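Local coordinates for C protein alpha-antigen (Streptococcus agalactiae, PDB 1YWM) that forms the N-terminal domain of a cell-wall-anchored streptococcal surface protein that may play a role in both virulence and immunity, at residues T33-Y42 with D160-Q168; G153-I161 with K174-E182. One frame throughout, in Å; residues are numbered along the deposited sequence.

Interaction 1 of 2, residues T33-Y42 with D160-Q168; sequences TKNIQNGNAY and DIDNNPKTQ
K34 and N164 bring their CA atoms to 5.1 Å where the loop leading into strand 36-37 passes the end of helix 144-163, N164 being the first residue to leave helical geometry. P165, in the linker that follows, is the piece that fits. Its CB lies 3.3 Å from CG of Y42, and its CG stands over the same ring face, 4.2 Å from the centroid and 19° off the normal, offset toward the rim: a CH-pi contact, the Y42 and P165 side chains crossing at about a right angle. The K166 carbonyl oxygen sits at the edge of the Y42 ring near its plane, buried and without a polar partner. Along the rest of the proline, the Q37 amide nitrogen NE2 approaches CG, while the T33 and K34 carbonyl oxygens lie beside CD and CB.

K34 supplies the direct polar link. With CG anti to the backbone N (chi1 -179°) and bends at chi2 and chi4, its chain runs along the helix terminus and hands NZ to D162 O at 3.1 Å, from above the carbonyl plane (C=O...N angle 112°); D47 is a long, weak ionic partner of the same amine. A water donates to N163 O and makes a weak 3.3 Å contact with T33 OG1. Together with the proline-tyrosine contact, these bonds form an interdomain joint between the fibronectin-like beta sandwich and the three-helix bundle.

Interaction 2 of 2, residues G153-I161 with K174-E182; sequences GLDTIKTDI and KIVEVNELE
I157 turns CG1 anti to its carbonyl carbon (chi1 -68°) and continues extended, which carries CD1 across to helix 168-182. L181 has a similar first torsion, and the two side chains meet tip to tip, CD1 to CD1 at 3.9 Å. The axes of segments 153-161 and 174-182 approach to 10.5 Å and run nearly antiparallel, with a signed crossing angle of -163°. I157 is a knob in a hole made by K174, E177, V178 and L181, its CD1 also reaching CG2 of V178 at 3.7 Å. Beside it L154 crosses V178 at about a right angle, CD2 to CG1 at 3.8 Å, and slides past L181 in the opposite direction. G153 makes close approach possible at this end: L181 CD1 comes within 3.6 Å of the G153 carbonyl carbon, beside a residue with no side chain to intervene.

Toward the other end the character changes. The aliphatic part of K174 runs past I161, CD to CG2 at 3.9 Å, and a nearly eclipsed chi4 (14°) leaves both CE and NZ beside D160 OD2. The resulting salt bridge, D160 OD2 to K174 NZ at 3.3 Å, is long and weak; the stronger partner of that carboxylate is K166, and K174 NZ has a second long, weak ion pair with D170.

Helix 124-137 completes the antiparallel bundle: V133 packs on V178, R127 lies against I161, and R134 forms a salt bridge with D155, while the beta sandwich lies beyond the C-terminal end of helix 144-163, across the linker.

How the interactions relate
Helix 144-163 serves both contacts, interaction 1 at its C-terminal end and interaction 2 over the turns before it, with centres about 17 Å apart. D160 and I161 are common to the two. The D160 carboxylate ties them together: OD1 takes K166 NZ at 2.7 Å and, on its anti lone pair, N164 ND2 at 2.9 Å, so the residues flanking P165 are held to the same group that faces K174. K166 CE and K174 CE also pack at 3.9 Å. The linker that meets the beta domain thus also touches the helical hairpin, through K166 and D160. Neither contact includes a residue of the dimercaptobutanediol pocket at T66, F97, G98, E99 and G101.

Interaction 1 of 2, residues T33-Y42 with D160-Q168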
ATOM      1  N   THR A  33      -9.590   4.669  -0.414  1.00 21.16           N
ATOM      2  CA  THR A  33      -8.660   5.122   0.614  1.00 24.26           C
ATOM      3  C   THR A  33      -7.402   4.272   0.768  1.00 20.94           C
ATOM      4  O   THR A  33      -6.376   4.803   1.240  1.00 24.96           O
ATOM      5  CB  THR A  33      -9.348   5.305   1.989  1.00 27.48           C
ATOM      6  OG1 THR A  33     -10.139   4.151   2.287  1.00 25.50           O
ATOM      7  CG2 THR A  33     -10.330   6.456   1.934  1.00 34.64           C
ATOM      8  N   LYS A  34      -7.445   2.995   0.377  1.00 19.03           N
ATOM      9  CA  LYS A  34      -6.182   2.233   0.367  1.00 17.37           C
ATOM     10  C   LYS A  34      -5.104   2.890  -0.544  1.00 21.38           C
ATOM     11  O   LYS A  34      -3.903   2.821  -0.250  1.00 17.02           O
ATOM     12  CB  LYS A  34      -6.408   0.768  -0.019  1.00 16.66           C
ATOM     13  CG  LYS A  34      -5.162  -0.075  -0.021  1.00 17.87           C
ATOM     14  CD  LYS A  34      -4.482  -0.131   1.366  1.00 22.65           C
ATOM     15  CE  LYS A  34      -3.246  -1.045   1.360  1.00 17.94           C
ATOM     16  NZ  LYS A  34      -3.568  -2.517   1.121  1.00 17.21           N
ATOM     17  N   ASN A  35      -5.536   3.533  -1.632  1.00 19.35           N
ATOM     18  CA  ASN A  35      -4.616   4.035  -2.648  1.00 18.21           C
ATOM     19  C   ASN A  35      -4.538   5.557  -2.823  1.00 19.24           C
ATOM     20  O   ASN A  35      -3.577   6.052  -3.393  1.00 21.29           O
ATOM     21  CB  ASN A  35      -4.924   3.366  -4.001  1.00 14.68           C
ATOM     22  CG  ASN A  35      -4.778   1.866  -3.943  1.00 19.97           C
ATOM     23  OD1 ASN A  35      -5.782   1.142  -3.877  1.00 21.22           O
ATOM     24  ND2 ASN A  35      -3.525   1.381  -3.941  1.00 13.83           N
ATOM     25  N   ILE A  36      -5.570   6.266  -2.376  1.00 18.62           N
ATOM     26  CA  ILE A  36      -5.676   7.716  -2.521  1.00 23.50           C
ATOM     27  C   ILE A  36      -5.794   8.343  -1.132  1.00 23.74           C
ATOM     28  O   ILE A  36      -6.733   8.036  -0.375  1.00 28.86           O
ATOM     29  CB  ILE A  36      -6.932   8.098  -3.382  1.00 23.36           C
ATOM     30  CG1 ILE A  36      -6.940   7.366  -4.733  1.00 21.87           C
ATOM     31  CG2 ILE A  36      -7.009   9.599  -3.569  1.00 26.42           C
ATOM     32  CD1 ILE A  36      -5.711   7.658  -5.668  1.00 25.37           C
ATOM     33  N   GLN A  37      -4.819   9.177  -0.788  1.00 23.16           N
ATOM     34  CA  GLN A  37      -4.845   9.955   0.446  1.00 25.17           C
ATOM     35  C   GLN A  37      -4.289  11.344   0.193  1.00 26.05           C
ATOM     36  O   GLN A  37      -3.235  11.481  -0.439  1.00 24.50           O
ATOM     37  CB  GLN A  37      -3.985   9.283   1.509  1.00 23.67           C
ATOM     38  CG  GLN A  37      -4.172   9.855   2.902  1.00 34.02           C
ATOM     39  CD  GLN A  37      -3.360   9.097   3.914  1.00 38.07           C
ATOM     40  OE1 GLN A  37      -2.352   9.597   4.405  1.00 51.28           O
ATOM     41  NE2 GLN A  37      -3.778   7.877   4.212  1.00 32.26           N
ATOM     42  N   ASN A  38      -4.993  12.350   0.714  1.00 29.51           N
ATOM     43  CA  ASN A  38      -4.636  13.757   0.547  1.00 33.97           C
ATOM     44  C   ASN A  38      -4.431  14.116  -0.933  1.00 28.51           C
ATOM     45  O   ASN A  38      -3.573  14.934  -1.270  1.00 23.52           O
ATOM     46  CB  ASN A  38      -3.381  14.110   1.377  1.00 35.97           C
ATOM     47  CG  ASN A  38      -3.616  14.004   2.889  1.00 48.42           C
ATOM     48  OD1 ASN A  38      -4.597  14.528   3.417  1.00 58.45           O
ATOM     49  ND2 ASN A  38      -2.704  13.330   3.585  1.00 40.10           N
ATOM     50  N   GLY A  39      -5.198  13.475  -1.810  1.00 29.31           N
ATOM     51  CA  GLY A  39      -5.079  13.721  -3.242  1.00 27.03           C
ATOM     52  C   GLY A  39      -3.840  13.128  -3.885  1.00 26.75           C
ATOM     53  O   GLY A  39      -3.560  13.395  -5.054  1.00 23.26           O
ATOM     54  N   ASN A  40      -3.102  12.315  -3.126  1.00 22.00           N
ATOM     55  CA  ASN A  40      -1.942  11.616  -3.633  1.00 21.50           C
ATOM     56  C   ASN A  40      -2.208  10.121  -3.773  1.00 22.52           C
ATOM     57  O   ASN A  40      -3.118   9.576  -3.127  1.00 26.08           O
ATOM     58  CB  ASN A  40      -0.753  11.837  -2.699  1.00 19.20           C
ATOM     59  CG  ASN A  40      -0.445  13.283  -2.523  1.00 35.03           C
ATOM     60  OD1 ASN A  40      -0.680  14.089  -3.435  1.00 25.98           O
ATOM     61  ND2 ASN A  40       0.044  13.643  -1.345  1.00 30.09           N
ATOM     62  N   ALA A  41      -1.427   9.464  -4.627  1.00 18.97           N
ATOM     63  CA  ALA A  41      -1.615   8.045  -4.823  1.00 16.00           C
ATOM     64  C   ALA A  41      -0.542   7.233  -4.123  1.00 14.23           C
ATOM     65  O   ALA A  41       0.598   7.684  -3.959  1.00 16.61           O
ATOM     66  CB  ALA A  41      -1.685   7.681  -6.320  1.00 14.19           C
ATOM     67  N   TYR A  42      -0.922   6.010  -3.759  1.00 13.58           N
ATOM     68  CA  TYR A  42      -0.013   5.028  -3.154  1.00 16.99           C
ATOM     69  C   TYR A  42      -0.320   3.678  -3.721  1.00 14.29           C
ATOM     70  O   TYR A  42      -1.486   3.332  -3.868  1.00 18.62           O
ATOM     71  CB  TYR A  42      -0.298   4.900  -1.653  1.00 16.87           C
ATOM     72  CG  TYR A  42       0.024   6.131  -0.877  1.00 20.80           C
ATOM     73  CD1 TYR A  42      -0.831   7.234  -0.894  1.00 17.48           C
ATOM     74  CD2 TYR A  42       1.176   6.192  -0.094  1.00 22.94           C
ATOM     75  CE1 TYR A  42      -0.516   8.394  -0.179  1.00 17.86           C
ATOM     76  CE2 TYR A  42       1.473   7.333   0.650  1.00 20.10           C
ATOM     77  CZ  TYR A  42       0.634   8.421   0.592  1.00 25.08           C
ATOM     78  OH  TYR A  42       0.926   9.546   1.336  1.00 30.06           O
ATOM     79  N   ASP A 160      -3.676  -2.271   9.916  1.00 14.94           N
ATOM     80  CA  ASP A 160      -3.171  -0.980   9.460  1.00 16.09           C
ATOM     81  C   ASP A 160      -2.647  -1.049   8.004  1.00 18.33           C
ATOM     82  O   ASP A 160      -3.078  -0.268   7.147  1.00 20.39           O
ATOM     83  CB  ASP A 160      -2.105  -0.529  10.448  1.00 15.91           C
ATOM     84  CG  ASP A 160      -1.559   0.862  10.149  1.00 24.75           C
ATOM     85  OD1 ASP A 160      -2.219   1.662   9.464  1.00 19.67           O
ATOM     86  OD2 ASP A 160      -0.465   1.233  10.578  1.00 15.31           O
ATOM     87  N   ILE A 161      -1.795  -2.029   7.702  1.00 14.27           N
ATOM     88  CA  ILE A 161      -1.247  -2.122   6.359  1.00 12.97           C
ATOM     89  C   ILE A 161      -2.279  -2.652   5.362  1.00 15.27           C
ATOM     90  O   ILE A 161      -2.158  -2.390   4.163  1.00 13.82           O
ATOM     91  CB  ILE A 161       0.091  -2.893   6.297  1.00 16.46           C
ATOM     92  CG1 ILE A 161      -0.073  -4.374   6.716  1.00 12.53           C
ATOM     93  CG2 ILE A 161       1.198  -2.128   7.112  1.00 16.49           C
ATOM     94  CD1 ILE A 161       1.223  -5.215   6.510  1.00 14.61           C
ATOM     95  N   ASP A 162      -3.295  -3.367   5.845  1.00 10.26           N
ATOM     96  CA  ASP A 162      -4.337  -3.859   4.938  1.00 18.24           C
ATOM     97  C   ASP A 162      -5.192  -2.690   4.481  1.00 19.19           C
ATOM     98  O   ASP A 162      -5.699  -2.669   3.366  1.00 14.62           O
ATOM     99  CB  ASP A 162      -5.239  -4.910   5.614  1.00 16.64           C
ATOM    100  CG  ASP A 162      -4.599  -6.280   5.663  1.00 20.34           C
ATOM    101  OD1 ASP A 162      -5.117  -7.164   6.388  1.00 23.89           O
ATOM    102  OD2 ASP A 162      -3.588  -6.570   5.001  1.00 17.61           O
ATOM    103  N   ASN A 163      -5.374  -1.741   5.363  1.00 16.28           N
ATOM    104  CA  ASN A 163      -6.343  -0.664   5.120  1.00 20.05           C
ATOM    105  C   ASN A 163      -5.752   0.662   4.663  1.00 21.65           C
ATOM    106  O   ASN A 163      -6.414   1.427   3.968  1.00 20.43           O
ATOM    107  CB  ASN A 163      -7.206  -0.463   6.366  1.00 15.25           C
ATOM    108  CG  ASN A 163      -8.153  -1.655   6.611  1.00 22.41           C
ATOM    109  OD1 ASN A 163      -8.598  -2.307   5.670  1.00 27.18           O
ATOM    110  ND2 ASN A 163      -8.475  -1.913   7.865  1.00 23.61           N
ATOM    111  N   ASN A 164      -4.506   0.926   5.034  1.00 13.95           N
ATOM    112  CA  ASN A 164      -3.971   2.292   4.957  1.00 17.50           C
ATOM    113  C   ASN A 164      -2.671   2.319   4.177  1.00 16.36           C
ATOM    114  O   ASN A 164      -1.815   1.434   4.335  1.00 17.00           O
ATOM    115  CB  ASN A 164      -3.753   2.905   6.362  1.00 14.51           C
ATOM    116  CG  ASN A 164      -4.993   2.891   7.223  1.00 22.49           C
ATOM    117  OD1 ASN A 164      -6.075   3.336   6.819  1.00 18.38           O
ATOM    118  ND2 ASN A 164      -4.837   2.409   8.465  1.00 17.44           N
ATOM    119  N   PRO A 165      -2.511   3.312   3.296  1.00 16.78           N
ATOM    120  CA  PRO A 165      -1.276   3.417   2.514  1.00 16.11           C
ATOM    121  C   PRO A 165      -0.110   3.860   3.390  1.00 15.01           C
ATOM    122  O   PRO A 165      -0.325   4.600   4.346  1.00 18.26           O
ATOM    123  CB  PRO A 165      -1.600   4.505   1.469  1.00 18.64           C
ATOM    124  CG  PRO A 165      -2.667   5.355   2.136  1.00 23.84           C
ATOM    125  CD  PRO A 165      -3.472   4.394   2.994  1.00 22.85           C
ATOM    126  N   LYS A 166       1.096   3.438   3.042  1.00 15.02           N
ATOM    127  CA  LYS A 166       2.293   3.783   3.794  1.00 16.67           C
ATOM    128  C   LYS A 166       3.425   4.243   2.869  1.00 19.90           C
ATOM    129  O   LYS A 166       3.394   3.986   1.673  1.00 21.21           O
ATOM    130  CB  LYS A 166       2.757   2.550   4.591  1.00 21.10           C
ATOM    131  CG  LYS A 166       1.694   1.941   5.514  1.00 16.76           C
ATOM    132  CD  LYS A 166       1.354   2.913   6.671  1.00 21.27           C
ATOM    133  CE  LYS A 166       0.097   2.483   7.413  1.00 18.94           C
ATOM    134  NZ  LYS A 166      -0.426   3.463   8.443  1.00 19.09           N
ATOM    135  N   THR A 167       4.439   4.894   3.429  1.00 18.81           N
ATOM    136  CA  THR A 167       5.740   4.969   2.751  1.00 18.34           C
ATOM    137  C   THR A 167       6.591   3.750   3.093  1.00 19.59           C
ATOM    138  O   THR A 167       6.339   3.069   4.117  1.00 18.38           O
ATOM    139  CB  THR A 167       6.522   6.198   3.196  1.00 22.67           C
ATOM    140  OG1 THR A 167       6.740   6.098   4.606  1.00 22.92           O
ATOM    141  CG2 THR A 167       5.711   7.461   3.015  1.00 26.67           C
ATOM    142  N   GLN A 168       7.619   3.486   2.283  1.00 14.58           N
ATOM    143  CA  GLN A 168       8.564   2.399   2.612  1.00 19.74           C
ATOM    144  C   GLN A 168       9.307   2.590   3.948  1.00 24.39           C
ATOM    145  O   GLN A 168       9.627   1.613   4.663  1.00 19.59           O
ATOM    146  CB  GLN A 168       9.577   2.239   1.494  1.00 21.12           C
ATOM    147  CG  GLN A 168      10.295   0.918   1.506  1.00 15.34           C
ATOM    148  CD  GLN A 168       9.344  -0.268   1.301  1.00 26.66           C
ATOM    149  OE1 GLN A 168       8.403  -0.185   0.530  1.00 21.41           O
ATOM    150  NE2 GLN A 168       9.606  -1.371   1.994  1.00 20.99           N
TER
HETATM  151  O   HOH W   1      -9.060   1.171   3.220  1.00 38.25           O

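Interaction 2 of 2, residues G153-I161 with K174-E182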
ATOM      1  N   GLY A 153      -0.493  -7.270  18.909  1.00 12.14           N
ATOM      2  CA  GLY A 153       0.336  -6.267  18.242  1.00 16.99           C
ATOM      3  C   GLY A 153       0.456  -6.557  16.746  1.00 15.30           C
ATOM      4  O   GLY A 153       0.396  -5.638  15.886  1.00 14.35           O
ATOM      5  N   LEU A 154       0.663  -7.823  16.414  1.00 10.68           N
ATOM      6  CA  LEU A 154       0.679  -8.200  14.997  1.00 12.08           C
ATOM      7  C   LEU A 154      -0.651  -7.871  14.290  1.00 12.54           C
ATOM      8  O   LEU A 154      -0.643  -7.421  13.134  1.00 10.82           O
ATOM      9  CB  LEU A 154       0.987  -9.690  14.827  1.00 10.19           C
ATOM     10  CG  LEU A 154       2.342 -10.170  15.391  1.00 12.97           C
ATOM     11  CD1 LEU A 154       2.468 -11.678  15.088  1.00 15.11           C
ATOM     12  CD2 LEU A 154       3.552  -9.425  14.806  1.00 13.30           C
ATOM     13  N   ASP A 155      -1.783  -8.169  14.933  1.00 13.30           N
ATOM     14  CA  ASP A 155      -3.092  -7.858  14.361  1.00 15.42           C
ATOM     15  C   ASP A 155      -3.293  -6.375  14.112  1.00 13.38           C
ATOM     16  O   ASP A 155      -3.885  -5.992  13.103  1.00 11.76           O
ATOM     17  CB  ASP A 155      -4.230  -8.402  15.224  1.00 12.43           C
ATOM     18  CG  ASP A 155      -4.241  -9.906  15.268  1.00 19.37           C
ATOM     19  OD1 ASP A 155      -4.976 -10.458  16.118  1.00 18.12           O
ATOM     20  OD2 ASP A 155      -3.537 -10.602  14.493  1.00 18.19           O
ATOM     21  N   THR A 156      -2.805  -5.552  15.024  1.00 14.43           N
ATOM     22  CA  THR A 156      -2.911  -4.103  14.878  1.00 17.65           C
ATOM     23  C   THR A 156      -2.131  -3.617  13.633  1.00 14.53           C
ATOM     24  O   THR A 156      -2.656  -2.844  12.796  1.00 15.01           O
ATOM     25  CB  THR A 156      -2.412  -3.433  16.179  1.00 17.33           C
ATOM     26  OG1 THR A 156      -3.325  -3.762  17.249  1.00 18.28           O
ATOM     27  CG2 THR A 156      -2.444  -1.911  16.062  1.00 23.93           C
ATOM     28  N   ILE A 157      -0.899  -4.092  13.506  1.00 13.43           N
ATOM     29  CA  ILE A 157      -0.081  -3.785  12.351  1.00 12.12           C
ATOM     30  C   ILE A 157      -0.718  -4.310  11.046  1.00 16.22           C
ATOM     31  O   ILE A 157      -0.747  -3.609  10.020  1.00 15.12           O
ATOM     32  CB  ILE A 157       1.347  -4.353  12.531  1.00 13.00           C
ATOM     33  CG1 ILE A 157       2.060  -3.581  13.672  1.00 12.67           C
ATOM     34  CG2 ILE A 157       2.131  -4.175  11.215  1.00 19.29           C
ATOM     35  CD1 ILE A 157       3.425  -4.136  14.149  1.00 12.45           C
ATOM     36  N   LYS A 158      -1.195  -5.552  11.070  1.00 14.88           N
ATOM     37  CA  LYS A 158      -1.749  -6.137   9.850  1.00 16.71           C
ATOM     38  C   LYS A 158      -3.007  -5.378   9.399  1.00 16.84           C
ATOM     39  O   LYS A 158      -3.178  -5.095   8.212  1.00 15.67           O
ATOM     40  CB  LYS A 158      -2.021  -7.640  10.051  1.00 16.43           C
ATOM     41  CG  LYS A 158      -2.860  -8.331   8.937  1.00 22.09           C
ATOM     42  CD  LYS A 158      -1.993  -8.920   7.856  1.00 27.98           C
ATOM     43  CE  LYS A 158      -2.704 -10.042   7.019  1.00 34.79           C
ATOM     44  NZ  LYS A 158      -4.188  -9.898   6.789  1.00 27.50           N
ATOM     45  N   THR A 159      -3.875  -5.047  10.340  1.00 12.10           N
ATOM     46  CA  THR A 159      -5.076  -4.244  10.014  1.00 13.05           C
ATOM     47  C   THR A 159      -4.701  -2.899   9.360  1.00 19.67           C
ATOM     48  O   THR A 159      -5.296  -2.483   8.358  1.00 16.02           O
ATOM     49  CB  THR A 159      -5.914  -4.051  11.292  1.00 20.60           C
ATOM     50  OG1 THR A 159      -6.404  -5.335  11.701  1.00 18.89           O
ATOM     51  CG2 THR A 159      -7.190  -3.255  11.005  1.00 23.55           C
ATOM     52  N   ASP A 160      -3.676  -2.271   9.916  1.00 14.94           N
ATOM     53  CA  ASP A 160      -3.171  -0.980   9.460  1.00 16.09           C
ATOM     54  C   ASP A 160      -2.647  -1.049   8.004  1.00 18.33           C
ATOM     55  O   ASP A 160      -3.078  -0.268   7.147  1.00 20.39           O
ATOM     56  CB  ASP A 160      -2.105  -0.529  10.448  1.00 15.91           C
ATOM     57  CG  ASP A 160      -1.559   0.862  10.149  1.00 24.75           C
ATOM     58  OD1 ASP A 160      -2.219   1.662   9.464  1.00 19.67           O
ATOM     59  OD2 ASP A 160      -0.465   1.233  10.578  1.00 15.31           O
ATOM     60  N   ILE A 161      -1.795  -2.029   7.702  1.00 14.27           N
ATOM     61  CA  ILE A 161      -1.247  -2.122   6.359  1.00 12.97           C
ATOM     62  C   ILE A 161      -2.279  -2.652   5.362  1.00 15.27           C
ATOM     63  O   ILE A 161      -2.158  -2.390   4.163  1.00 13.82           O
ATOM     64  CB  ILE A 161       0.091  -2.893   6.297  1.00 16.46           C
ATOM     65  CG1 ILE A 161      -0.073  -4.374   6.716  1.00 12.53           C
ATOM     66  CG2 ILE A 161       1.198  -2.128   7.112  1.00 16.49           C
ATOM     67  CD1 ILE A 161       1.223  -5.215   6.510  1.00 14.61           C
ATOM     68  N   LYS A 174       7.848  -0.608  10.797  1.00 18.09           N
ATOM     69  CA  LYS A 174       6.922  -1.630  11.309  1.00 17.13           C
ATOM     70  C   LYS A 174       7.622  -3.004  11.387  1.00 17.00           C
ATOM     71  O   LYS A 174       7.256  -3.841  12.202  1.00 15.49           O
ATOM     72  CB  LYS A 174       5.629  -1.687  10.462  1.00 12.47           C
ATOM     73  CG  LYS A 174       4.721  -0.488  10.656  1.00 19.41           C
ATOM     74  CD  LYS A 174       3.629  -0.504   9.626  1.00 23.65           C
ATOM     75  CE  LYS A 174       2.542   0.572   9.824  1.00 22.68           C
ATOM     76  NZ  LYS A 174       2.826   1.678  10.779  1.00 24.21           N
ATOM     77  N   ILE A 175       8.601  -3.248  10.518  1.00 13.98           N
ATOM     78  CA  ILE A 175       9.356  -4.491  10.581  1.00 18.76           C
ATOM     79  C   ILE A 175      10.103  -4.551  11.918  1.00 19.86           C
ATOM     80  O   ILE A 175      10.129  -5.609  12.574  1.00 17.87           O
ATOM     81  CB  ILE A 175      10.333  -4.645   9.390  1.00 18.84           C
ATOM     82  CG1 ILE A 175       9.546  -4.925   8.113  1.00 17.74           C
ATOM     83  CG2 ILE A 175      11.341  -5.811   9.639  1.00 15.68           C
ATOM     84  CD1 ILE A 175      10.386  -4.878   6.818  1.00 21.36           C
ATOM     85  N   VAL A 176      10.683  -3.409  12.302  1.00 17.88           N
ATOM     86  CA  VAL A 176      11.356  -3.270  13.588  1.00 21.55           C
ATOM     87  C   VAL A 176      10.352  -3.484  14.724  1.00 21.70           C
ATOM     88  O   VAL A 176      10.669  -4.203  15.682  1.00 17.43           O
ATOM     89  CB  VAL A 176      12.082  -1.893  13.770  1.00 23.17           C
ATOM     90  CG1 VAL A 176      12.670  -1.756  15.209  1.00 20.30           C
ATOM     91  CG2 VAL A 176      13.176  -1.716  12.735  1.00 25.43           C
ATOM     92  N   GLU A 177       9.171  -2.849  14.652  1.00 15.37           N
ATOM     93  CA  GLU A 177       8.146  -3.096  15.671  1.00 19.26           C
ATOM     94  C   GLU A 177       7.808  -4.598  15.819  1.00 14.96           C
ATOM     95  O   GLU A 177       7.557  -5.080  16.949  1.00 16.87           O
ATOM     96  CB  GLU A 177       6.868  -2.285  15.395  1.00 14.93           C
ATOM     97  CG  GLU A 177       7.052  -0.773  15.556  1.00 24.13           C
ATOM     98  CD  GLU A 177       5.820   0.022  15.134  1.00 35.59           C
ATOM     99  OE1 GLU A 177       4.718  -0.554  15.112  1.00 32.82           O
ATOM    100  OE2 GLU A 177       5.955   1.229  14.825  1.00 49.26           O
ATOM    101  N   VAL A 178       7.758  -5.311  14.690  1.00 15.40           N
ATOM    102  CA  VAL A 178       7.387  -6.737  14.675  1.00 13.55           C
ATOM    103  C   VAL A 178       8.507  -7.543  15.336  1.00 19.30           C
ATOM    104  O   VAL A 178       8.245  -8.461  16.120  1.00 13.37           O
ATOM    105  CB  VAL A 178       7.086  -7.235  13.238  1.00 10.31           C
ATOM    106  CG1 VAL A 178       6.977  -8.793  13.169  1.00 13.48           C
ATOM    107  CG2 VAL A 178       5.739  -6.624  12.742  1.00 11.90           C
ATOM    108  N   ASN A 179       9.761  -7.214  15.011  1.00 14.37           N
ATOM    109  CA  ASN A 179      10.903  -7.871  15.654  1.00 15.63           C
ATOM    110  C   ASN A 179      10.886  -7.691  17.160  1.00 13.49           C
ATOM    111  O   ASN A 179      11.204  -8.643  17.914  1.00 18.16           O
ATOM    112  CB  ASN A 179      12.226  -7.293  15.151  1.00 19.39           C
ATOM    113  CG  ASN A 179      12.434  -7.495  13.685  1.00 25.89           C
ATOM    114  OD1 ASN A 179      11.892  -8.420  13.092  1.00 39.06           O
ATOM    115  ND2 ASN A 179      13.251  -6.626  13.075  1.00 45.29           N
ATOM    116  N   GLU A 180      10.555  -6.469  17.595  1.00 14.71           N
ATOM    117  CA  GLU A 180      10.428  -6.141  19.011  1.00 19.67           C
ATOM    118  C   GLU A 180       9.272  -6.861  19.710  1.00 21.25           C
ATOM    119  O   GLU A 180       9.441  -7.360  20.840  1.00 16.29           O
ATOM    120  CB  GLU A 180      10.321  -4.618  19.227  1.00 19.20           C
ATOM    121  CG  GLU A 180      11.641  -3.891  18.966  1.00 26.48           C
ATOM    122  CD  GLU A 180      12.774  -4.395  19.877  1.00 29.36           C
ATOM    123  OE1 GLU A 180      12.539  -4.505  21.106  1.00 30.83           O
ATOM    124  OE2 GLU A 180      13.876  -4.698  19.366  1.00 32.01           O
ATOM    125  N   LEU A 181       8.105  -6.905  19.066  1.00 16.74           N
ATOM    126  CA  LEU A 181       6.977  -7.700  19.579  1.00 12.72           C
ATOM    127  C   LEU A 181       7.360  -9.169  19.842  1.00 14.43           C
ATOM    128  O   LEU A 181       6.977  -9.761  20.866  1.00 14.07           O
ATOM    129  CB  LEU A 181       5.767  -7.664  18.612  1.00 16.92           C
ATOM    130  CG  LEU A 181       4.875  -6.405  18.657  1.00 16.28           C
ATOM    131  CD1 LEU A 181       4.011  -6.325  17.356  1.00 14.62           C
ATOM    132  CD2 LEU A 181       3.999  -6.398  19.908  1.00 14.73           C
ATOM    133  N   GLU A 182       8.091  -9.762  18.917  1.00 11.57           N
ATOM    134  CA  GLU A 182       8.481 -11.168  19.052  1.00 11.80           C
ATOM    135  C   GLU A 182       9.302 -11.389  20.319  1.00 15.61           C
ATOM    136  O   GLU A 182       9.203 -12.426  20.955  1.00 13.22           O
ATOM    137  CB  GLU A 182       9.246 -11.641  17.818  1.00 14.44           C
ATOM    138  CG  GLU A 182       9.555 -13.142  17.847  1.00 14.42           C
ATOM    139  CD  GLU A 182      10.133 -13.646  16.546  1.00 18.48           C
ATOM    140  OE1 GLU A 182       9.657 -14.691  16.029  1.00 15.25           O
ATOM    141  OE2 GLU A 182      11.051 -12.980  16.050  1.00 19.03           O
TER